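Structural polyprotein, VP2 (Israeli acute paralysis virus, PDB 5CDD) probably serves as a structural building block of the honeybee virus capsid, one piece of the polyprotein, folded as a picornavirus-like jelly roll and found in pentamers. Local coordinates at residues C[50-55]-C[151-156]; C[69-74]-C[145-150]; C[96-101]-C[138-143]. All blocks are in the same frame, centred on the assembly; numbering follows the deposited sequence.

Contact 1 of 3, residues C[50-55]-C[151-156]; sequences TLPSTV and TEDFVQ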
loop_
_atom_site.group_PDB
_atom_site.type_symbol
_atom_site.label_atom_id
_atom_site.label_comp_id
_atom_site.label_asym_id
_atom_site.label_seq_id
_atom_site.Cartn_x
_atom_site.Cartn_y
_atom_site.Cartn_z
ATOM N N THR C 50 27.953 -37.362 -45.441
ATOM C CA THR C 50 26.591 -37.002 -45.085
ATOM C C THR C 50 26.184 -37.901 -43.928
ATOM O O THR C 50 25.998 -39.107 -44.082
ATOM C CB THR C 50 25.610 -37.189 -46.261
ATOM O OG1 THR C 50 24.270 -36.912 -45.821
ATOM C CG2 THR C 50 25.702 -38.600 -46.815
ATOM N N LEU C 51 26.069 -37.297 -42.753
ATOM C CA LEU C 51 25.703 -38.032 -41.549
ATOM C C LEU C 51 24.225 -37.895 -41.211
ATOM O O LEU C 51 23.575 -36.928 -41.609
ATOM C CB LEU C 51 26.559 -37.543 -40.387
ATOM C CG LEU C 51 28.054 -37.721 -40.624
ATOM C CD1 LEU C 51 28.849 -36.922 -39.617
ATOM C CD2 LEU C 51 28.404 -39.193 -40.526
ATOM N N PRO C 52 23.680 -38.849 -40.441
ATOM C CA PRO C 52 24.374 -40.014 -39.884
ATOM C C PRO C 52 24.366 -41.269 -40.756
ATOM O O PRO C 52 24.927 -42.290 -40.365
ATOM C CB PRO C 52 23.637 -40.235 -38.576
ATOM C CG PRO C 52 22.209 -39.983 -38.993
ATOM C CD PRO C 52 22.346 -38.701 -39.827
ATOM N N SER C 53 23.737 -41.200 -41.925
ATOM C CA SER C 53 23.668 -42.359 -42.803
ATOM C C SER C 53 25.026 -42.963 -43.139
ATOM O O SER C 53 25.151 -44.178 -43.259
ATOM C CB SER C 53 22.940 -42.010 -44.103
ATOM O OG SER C 53 23.683 -41.081 -44.878
ATOM N N THR C 54 26.045 -42.125 -43.290
ATOM C CA THR C 54 27.376 -42.620 -43.621
ATOM C C THR C 54 27.908 -43.622 -42.605
ATOM O O THR C 54 28.494 -44.642 -42.970
ATOM C CB THR C 54 28.393 -41.461 -43.729
ATOM O OG1 THR C 54 28.067 -40.636 -44.854
ATOM C CG2 THR C 54 29.800 -41.996 -43.906
ATOM N N VAL C 55 27.713 -43.324 -41.327
ATOM C CA VAL C 55 28.193 -44.207 -40.271
ATOM C C VAL C 55 27.232 -45.379 -40.060
ATOM O O VAL C 55 27.646 -46.469 -39.663
ATOM C CB VAL C 55 28.381 -43.436 -38.944
ATOM C CG1 VAL C 55 27.057 -42.880 -38.480
ATOM C CG2 VAL C 55 28.984 -44.344 -37.881
ATOM N N THR C 151 16.065 -40.451 -45.412
ATOM C CA THR C 151 16.238 -39.276 -46.267
ATOM C C THR C 151 16.386 -38.049 -45.389
ATOM O O THR C 151 16.239 -36.912 -45.839
ATOM C CB THR C 151 15.031 -39.058 -47.188
ATOM O OG1 THR C 151 13.841 -38.900 -46.402
ATOM C CG2 THR C 151 14.879 -40.235 -48.135
ATOM N N GLU C 152 16.709 -38.289 -44.128
ATOM C CA GLU C 152 16.822 -37.205 -43.174
ATOM C C GLU C 152 18.213 -36.874 -42.632
ATOM O O GLU C 152 18.324 -36.450 -41.485
ATOM C CB GLU C 152 15.878 -37.490 -42.001
ATOM C CG GLU C 152 14.416 -37.664 -42.399
ATOM C CD GLU C 152 13.530 -38.073 -41.230
ATOM O OE1 GLU C 152 12.316 -38.273 -41.447
ATOM O OE2 GLU C 152 14.049 -38.198 -40.099
ATOM N N ASP C 153 19.269 -37.048 -43.421
ATOM C CA ASP C 153 20.591 -36.712 -42.901
ATOM C C ASP C 153 20.561 -35.249 -42.480
ATOM O O ASP C 153 20.244 -34.368 -43.279
ATOM C CB ASP C 153 21.683 -36.952 -43.942
ATOM C CG ASP C 153 22.064 -38.416 -44.055
ATOM O OD1 ASP C 153 22.170 -39.097 -43.014
ATOM O OD2 ASP C 153 22.274 -38.888 -45.189
ATOM N N PHE C 154 20.885 -35.000 -41.216
ATOM C CA PHE C 154 20.843 -33.654 -40.662
ATOM C C PHE C 154 22.161 -32.897 -40.515
ATOM O O PHE C 154 22.164 -31.748 -40.073
ATOM C CB PHE C 154 20.141 -33.708 -39.308
ATOM C CG PHE C 154 20.677 -34.771 -38.398
ATOM C CD1 PHE C 154 21.896 -34.606 -37.750
ATOM C CD2 PHE C 154 19.971 -35.951 -38.208
ATOM C CE1 PHE C 154 22.406 -35.606 -36.920
ATOM C CE2 PHE C 154 20.469 -36.956 -37.383
ATOM C CZ PHE C 154 21.689 -36.784 -36.738
ATOM N N VAL C 155 23.280 -33.511 -40.877
ATOM C CA VAL C 155 24.555 -32.816 -40.745
ATOM C C VAL C 155 25.581 -33.274 -41.774
ATOM O O VAL C 155 25.664 -34.458 -42.100
ATOM C CB VAL C 155 25.133 -32.995 -39.319
ATOM C CG1 VAL C 155 25.359 -34.467 -39.027
ATOM C CG2 VAL C 155 26.426 -32.213 -39.175
ATOM N N GLN C 156 26.352 -32.321 -42.288
ATOM C CA GLN C 156 27.384 -32.608 -43.278
ATOM C C GLN C 156 28.761 -32.384 -42.671
ATOM O O GLN C 156 29.006 -31.360 -42.035
ATOM C CB GLN C 156 27.220 -31.701 -44.499
ATOM C CG GLN C 156 25.874 -31.819 -45.185
ATOM C CD GLN C 156 25.559 -33.241 -45.588
ATOM O OE1 GLN C 156 26.330 -33.878 -46.304
ATOM N NE2 GLN C 156 24.421 -33.748 -45.129
#
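D153 sends its carboxylate into the corner where the strand ending at L51 turns into the short helix 53-57, beside a classic beta bulge in the sheet that corresponds to CHEF of the viral jelly roll. The group is gripped at both oxygens: OD1 accepts from S53 N at 2.8 Å, and OD2 accepts from S53 OG at 2.6 Å, both on the syn side and modestly out of the carboxylate plane. S53 thus meets the acid with backbone and hydroxyl together. A weak bond from T50 OG1 also reaches D153 OD2, over 2.9 Å, the two side chains crossing at about a right angle. T50 OG1 in turn accepts from Q156 NE2 at 3.2 Å, close to the amide plane, which links the antiparallel T50-Q156 non-hydrogen-bonded pair through its side chains. Next to it, L51 N donates to V155 O in a hydrogen-bonded pair, while L51 CB packs on V155 CG1 at 3.6 Å. The bulge sets F154 and V155 both opposite L51. P52, entered through a cis peptide bond, lies across F154, whose other neighbours include Y138, meeting it edge-to-face. The F154 ring stands with CG between backbone N and carbonyl carbon (chi1 50°), and P52 CD sits over its face in a CH-pi contact, 3.9 Å from the centroid and 25° off the ring normal.

Contact 2 of 3, residues C[69-74]-C[145-150]; sequences KYLRCD and YDLVTG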
loop_
_atom_site.group_PDB
_atom_site.type_symbol
_atom_site.label_atom_id
_atom_site.label_comp_id
_atom_site.label_asym_id
_atom_site.label_seq_id
_atom_site.Cartn_x
_atom_site.Cartn_y
_atom_site.Cartn_z
ATOM N N LYS C 69 12.366 -48.092 -35.801
ATOM C CA LYS C 69 11.876 -46.917 -36.509
ATOM C C LYS C 69 12.623 -45.606 -36.290
ATOM O O LYS C 69 12.993 -44.935 -37.255
ATOM C CB LYS C 69 10.393 -46.715 -36.188
ATOM C CG LYS C 69 9.741 -45.555 -36.919
ATOM C CD LYS C 69 9.773 -45.761 -38.419
ATOM C CE LYS C 69 9.030 -44.654 -39.137
ATOM N NZ LYS C 69 9.020 -44.871 -40.605
ATOM N N TYR C 70 12.847 -45.234 -35.033
ATOM C CA TYR C 70 13.520 -43.972 -34.739
ATOM C C TYR C 70 14.854 -44.076 -34.015
ATOM O O TYR C 70 15.044 -44.918 -33.139
ATOM C CB TYR C 70 12.582 -43.069 -33.937
ATOM C CG TYR C 70 11.296 -42.748 -34.657
ATOM C CD1 TYR C 70 11.301 -42.010 -35.841
ATOM C CD2 TYR C 70 10.071 -43.193 -34.163
ATOM C CE1 TYR C 70 10.116 -41.723 -36.518
ATOM C CE2 TYR C 70 8.879 -42.913 -34.830
ATOM C CZ TYR C 70 8.910 -42.178 -36.005
ATOM O OH TYR C 70 7.736 -41.901 -36.667
ATOM N N LEU C 71 15.771 -43.190 -34.389
ATOM C CA LEU C 71 17.099 -43.143 -33.796
ATOM C C LEU C 71 17.458 -41.714 -33.417
ATOM O O LEU C 71 17.077 -40.763 -34.099
ATOM C CB LEU C 71 18.138 -43.677 -34.784
ATOM C CG LEU C 71 19.608 -43.537 -34.375
ATOM C CD1 LEU C 71 19.897 -44.403 -33.158
ATOM C CD2 LEU C 71 20.495 -43.942 -35.534
ATOM N N ARG C 72 18.191 -41.573 -32.319
ATOM C CA ARG C 72 18.637 -40.273 -31.838
ATOM C C ARG C 72 20.068 -40.512 -31.371
ATOM O O ARG C 72 20.318 -41.447 -30.615
ATOM C CB ARG C 72 17.770 -39.810 -30.666
ATOM C CG ARG C 72 18.003 -38.369 -30.259
ATOM C CD ARG C 72 17.377 -38.068 -28.909
ATOM N NE ARG C 72 17.551 -36.667 -28.536
ATOM C CZ ARG C 72 16.880 -35.657 -29.082
ATOM N NH1 ARG C 72 15.979 -35.891 -30.029
ATOM N NH2 ARG C 72 17.113 -34.410 -28.689
ATOM N N CYS C 73 21.009 -39.685 -31.817
ATOM C CA CYS C 73 22.398 -39.895 -31.422
ATOM C C CYS C 73 23.362 -38.791 -31.835
ATOM O O CYS C 73 23.034 -37.922 -32.643
ATOM C CB CYS C 73 22.897 -41.205 -32.029
ATOM S SG CYS C 73 22.878 -41.185 -33.847
ATOM N N ASP C 74 24.561 -38.847 -31.261
ATOM C CA ASP C 74 25.621 -37.901 -31.579
ATOM C C ASP C 74 26.631 -38.704 -32.387
ATOM O O ASP C 74 26.847 -39.885 -32.114
ATOM C CB ASP C 74 26.315 -37.375 -30.315
ATOM C CG ASP C 74 25.356 -36.720 -29.340
ATOM O OD1 ASP C 74 24.437 -35.998 -29.784
ATOM O OD2 ASP C 74 25.537 -36.917 -28.121
ATOM N N TYR C 145 15.542 -39.434 -35.839
ATOM C CA TYR C 145 15.893 -39.745 -37.219
ATOM C C TYR C 145 15.112 -40.976 -37.675
ATOM O O TYR C 145 15.114 -42.004 -36.998
ATOM C CB TYR C 145 17.400 -40.013 -37.306
ATOM C CG TYR C 145 17.909 -40.410 -38.676
ATOM C CD1 TYR C 145 17.888 -39.511 -39.741
ATOM C CD2 TYR C 145 18.426 -41.686 -38.902
ATOM C CE1 TYR C 145 18.371 -39.873 -40.999
ATOM C CE2 TYR C 145 18.909 -42.057 -40.154
ATOM C CZ TYR C 145 18.879 -41.147 -41.196
ATOM O OH TYR C 145 19.357 -41.512 -42.433
ATOM N N ASP C 146 14.440 -40.872 -38.817
ATOM C CA ASP C 146 13.667 -41.990 -39.348
ATOM C C ASP C 146 14.612 -42.988 -40.012
ATOM O O ASP C 146 15.162 -42.717 -41.080
ATOM C CB ASP C 146 12.650 -41.491 -40.373
ATOM C CG ASP C 146 11.604 -42.534 -40.708
ATOM O OD1 ASP C 146 11.983 -43.663 -41.089
ATOM O OD2 ASP C 146 10.401 -42.220 -40.593
ATOM N N LEU C 147 14.793 -44.142 -39.377
ATOM C CA LEU C 147 15.680 -45.173 -39.898
ATOM C C LEU C 147 15.161 -45.834 -41.170
ATOM O O LEU C 147 15.937 -46.194 -42.050
ATOM C CB LEU C 147 15.922 -46.243 -38.826
ATOM C CG LEU C 147 16.604 -45.792 -37.530
ATOM C CD1 LEU C 147 16.548 -46.917 -36.517
ATOM C CD2 LEU C 147 18.042 -45.385 -37.802
ATOM N N VAL C 148 13.848 -45.985 -41.277
ATOM C CA VAL C 148 13.267 -46.633 -42.447
ATOM C C VAL C 148 13.267 -45.745 -43.689
ATOM O O VAL C 148 13.506 -46.224 -44.794
ATOM C CB VAL C 148 11.820 -47.098 -42.160
ATOM C CG1 VAL C 148 11.265 -47.842 -43.344
ATOM C CG2 VAL C 148 11.799 -48.003 -40.956
ATOM N N THR C 149 13.011 -44.454 -43.508
ATOM C CA THR C 149 12.973 -43.513 -44.622
ATOM C C THR C 149 14.361 -43.103 -45.112
ATOM O O THR C 149 14.551 -42.862 -46.303
ATOM C CB THR C 149 12.171 -42.253 -44.235
ATOM O OG1 THR C 149 10.770 -42.557 -44.251
ATOM C CG2 THR C 149 12.466 -41.112 -45.189
ATOM N N GLY C 150 15.317 -43.009 -44.192
ATOM C CA GLY C 150 16.679 -42.645 -44.543
ATOM C C GLY C 150 16.907 -41.476 -45.485
ATOM O O GLY C 150 17.842 -41.506 -46.282
#
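K69 starts extended, its CG opposite the backbone N (chi1 -177°), then bends at chi2 (62°) and carries its ammonium back to D146, which, with CG anti to its own backbone N (chi1 -166°), brings its carboxylate toward it. The salt bridge runs from K69 NZ to D146 OD2 at 3.0 Å, on the syn side near the carboxylate plane, with a weaker bond to D146 OD1. That oxygen is also taken by T149 N at 2.7 Å, from above the plane, in an Asx motif. Packing of K69 CD against V148 CG2 flanks the charge pair. Next to the charge pair the strands run antiparallel: L71 and Y145 form a hydrogen-bonded pair, with Y145 N to L71 O at 2.7 Å and L71 N to Y145 O. Past the non-hydrogen-bonded Y70-D146 pair, L147 N donates to K69 O. On the same side as the Y145 ring, L147 CD2 meets L71 CB at 3.5 Å. Strand 68-81, D beside G (131-146) in the sheet corresponding to BIDG of the viral jelly roll, is bonded on its other flank to strand 188-193, whose L190 touches both leucines, and L56 of helix 53-57 packs on L71, Y145 and L147.

Contact 3 of 3, residues C[96-101]-C[138-143]; sequences SPYDDK and YASFQE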
loop_
_atom_site.group_PDB
_atom_site.type_symbol
_atom_site.label_atom_id
_atom_site.label_comp_id
_atom_site.label_asym_id
_atom_site.label_seq_id
_atom_site.Cartn_x
_atom_site.Cartn_y
_atom_site.Cartn_z
ATOM N N SER C 96 28.438 -28.977 -40.580
ATOM C CA SER C 96 27.394 -27.993 -40.828
ATOM C C SER C 96 26.012 -28.642 -40.881
ATOM O O SER C 96 25.683 -29.346 -41.835
ATOM C CB SER C 96 27.676 -27.269 -42.148
ATOM O OG SER C 96 26.660 -26.330 -42.448
ATOM N N PRO C 97 25.184 -28.414 -39.848
ATOM C CA PRO C 97 23.834 -28.987 -39.800
ATOM C C PRO C 97 22.970 -28.539 -40.981
ATOM O O PRO C 97 22.874 -27.346 -41.268
ATOM C CB PRO C 97 23.291 -28.474 -38.468
ATOM C CG PRO C 97 24.521 -28.349 -37.628
ATOM C CD PRO C 97 25.501 -27.723 -38.586
ATOM N N TYR C 98 22.349 -29.500 -41.662
ATOM C CA TYR C 98 21.482 -29.202 -42.799
ATOM C C TYR C 98 22.139 -28.247 -43.788
ATOM O O TYR C 98 21.473 -27.388 -44.362
ATOM C CB TYR C 98 20.170 -28.590 -42.303
ATOM C CG TYR C 98 19.338 -29.532 -41.468
ATOM C CD1 TYR C 98 18.508 -30.478 -42.068
ATOM C CD2 TYR C 98 19.402 -29.499 -40.075
ATOM C CE1 TYR C 98 17.759 -31.371 -41.300
ATOM C CE2 TYR C 98 18.660 -30.388 -39.297
ATOM C CZ TYR C 98 17.840 -31.321 -39.917
ATOM O OH TYR C 98 17.107 -32.205 -39.156
ATOM N N ASP C 99 23.442 -28.405 -43.991
ATOM C CA ASP C 99 24.176 -27.535 -44.904
ATOM C C ASP C 99 23.621 -27.574 -46.322
ATOM O O ASP C 99 23.730 -26.603 -47.070
ATOM C CB ASP C 99 25.652 -27.927 -44.935
ATOM C CG ASP C 99 26.496 -26.928 -45.695
ATOM O OD1 ASP C 99 26.711 -25.814 -45.174
ATOM O OD2 ASP C 99 26.939 -27.248 -46.817
ATOM N N ASP C 100 23.021 -28.701 -46.685
ATOM C CA ASP C 100 22.461 -28.884 -48.017
ATOM C C ASP C 100 20.945 -28.723 -48.044
ATOM O O ASP C 100 20.315 -28.912 -49.084
ATOM C CB ASP C 100 22.835 -30.272 -48.534
ATOM C CG ASP C 100 22.420 -31.381 -47.578
ATOM O OD1 ASP C 100 22.841 -31.346 -46.401
ATOM O OD2 ASP C 100 21.674 -32.290 -48.002
ATOM N N LYS C 101 20.362 -28.372 -46.902
ATOM C CA LYS C 101 18.916 -28.205 -46.805
ATOM C C LYS C 101 18.528 -26.754 -46.531
ATOM O O LYS C 101 17.413 -26.480 -46.085
ATOM C CB LYS C 101 18.362 -29.089 -45.688
ATOM C CG LYS C 101 18.774 -30.551 -45.765
ATOM C CD LYS C 101 18.095 -31.279 -46.908
ATOM C CE LYS C 101 18.461 -32.759 -46.899
ATOM N NZ LYS C 101 18.097 -33.437 -45.616
ATOM N N TYR C 138 23.524 -34.306 -31.653
ATOM C CA TYR C 138 22.334 -34.567 -32.452
ATOM C C TYR C 138 21.939 -33.221 -33.056
ATOM O O TYR C 138 21.503 -32.318 -32.341
ATOM C CB TYR C 138 21.220 -35.100 -31.552
ATOM C CG TYR C 138 19.956 -35.459 -32.285
ATOM C CD1 TYR C 138 19.930 -36.517 -33.189
ATOM C CD2 TYR C 138 18.784 -34.731 -32.086
ATOM C CE1 TYR C 138 18.768 -36.843 -33.879
ATOM C CE2 TYR C 138 17.616 -35.049 -32.772
ATOM C CZ TYR C 138 17.617 -36.104 -33.666
ATOM O OH TYR C 138 16.470 -36.415 -34.353
ATOM N N ALA C 139 22.099 -33.087 -34.369
ATOM C CA ALA C 139 21.802 -31.827 -35.040
ATOM C C ALA C 139 20.498 -31.763 -35.821
ATOM O O ALA C 139 20.288 -30.831 -36.598
ATOM C CB ALA C 139 22.965 -31.454 -35.953
ATOM N N SER C 140 19.619 -32.737 -35.623
ATOM C CA SER C 140 18.345 -32.740 -36.332
ATOM C C SER C 140 17.370 -31.812 -35.620
ATOM O O SER C 140 17.481 -31.596 -34.413
ATOM C CB SER C 140 17.763 -34.155 -36.380
ATOM O OG SER C 140 16.555 -34.189 -37.123
ATOM N N PHE C 141 16.425 -31.253 -36.371
ATOM C CA PHE C 141 15.427 -30.367 -35.784
ATOM C C PHE C 141 14.202 -31.200 -35.423
ATOM O O PHE C 141 13.245 -30.705 -34.825
ATOM C CB PHE C 141 15.056 -29.240 -36.760
ATOM C CG PHE C 141 14.411 -29.710 -38.037
ATOM C CD1 PHE C 141 13.090 -30.147 -38.053
ATOM C CD2 PHE C 141 15.120 -29.697 -39.231
ATOM C CE1 PHE C 141 12.488 -30.561 -39.243
ATOM C CE2 PHE C 141 14.528 -30.109 -40.424
ATOM C CZ PHE C 141 13.208 -30.541 -40.429
ATOM N N GLN C 142 14.253 -32.476 -35.792
ATOM C CA GLN C 142 13.175 -33.411 -35.509
ATOM C C GLN C 142 13.487 -34.157 -34.219
ATOM O O GLN C 142 14.642 -34.235 -33.804
ATOM C CB GLN C 142 13.027 -34.402 -36.658
ATOM C CG GLN C 142 12.695 -33.751 -37.981
ATOM C CD GLN C 142 12.553 -34.758 -39.094
ATOM O OE1 GLN C 142 13.507 -35.452 -39.441
ATOM N NE2 GLN C 142 11.356 -34.851 -39.661
ATOM N N GLU C 143 12.456 -34.710 -33.591
ATOM C CA GLU C 143 12.630 -35.434 -32.340
ATOM C C GLU C 143 13.487 -36.685 -32.504
ATOM O O GLU C 143 14.065 -37.184 -31.534
ATOM C CB GLU C 143 11.268 -35.809 -31.760
ATOM C CG GLU C 143 10.356 -34.619 -31.472
ATOM C CD GLU C 143 11.034 -33.535 -30.644
ATOM O OE1 GLU C 143 11.769 -32.705 -31.226
ATOM O OE2 GLU C 143 10.837 -33.518 -29.409
#
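Y98 OH is gripped by two donors from the irregular run 138-143: S140 OG at 2.9 Å and the backbone N of F141 at 3.0 Å, the latter with an N-H...acceptor angle of 155°. The phenol oxygen therefore acts as a double acceptor at the end of a ring that reaches from the loop after strand 90-97 to the 138-143 run. S140 is itself positioned by an ST turn, in which its OG accepts from Q142 N at 3.2 Å, so the serine hydroxyl works in both directions. Its OG points opposite the backbone N (chi1 -177°), which carries it round to the tyrosine. The F141 and Y98 rings lie obliquely, 5.0 Å between centroids with planes at 33°, and F141 CD2 and CE2 approach CZ and CE1 of Y98. Near the start of the run, A139 CB rests on P97 CB and CG, both at 3.9 Å. Y98 opens a type I turn closed by K101 N to Y98 O, and K101 CG lies at the edge of the Y98 ring. Next to Y98, D99 accepts from S96 OG. A neighbouring subunit covers this region, with its W192 on P97 and A139, its P155 on Y98 and F141, and its R152 in a salt bridge with E143. The arrangement joins the loop leaving strand 90-97 to the break in strand 131-146, and so ties the two facing sheets of the viral jelly-roll sandwich together at one end.

Overall arrangement
From the N terminus, the chain first meets contact 1 at 50-55, the end of strand 47-51, then 69-74 of contact 2 and 96-101 of contact 3. It returns through 138-143, 145-150 and 151-156, so the loops close in reverse order: contact 3 is innermost, contact 2 encloses it and contact 1 encloses both. Contact 2 pairs strands 68-81 and 131-146 within one sheet, contact 1 pairs strands 47-51 and 155-161 within the other, and contact 3 spans between the two. They touch directly: E152 OE2 accepts from D146 N, F154 O accepts from Y98 N, and D74 OD1 accepts from Y138 N. All three lie on the same side of the chain's centre.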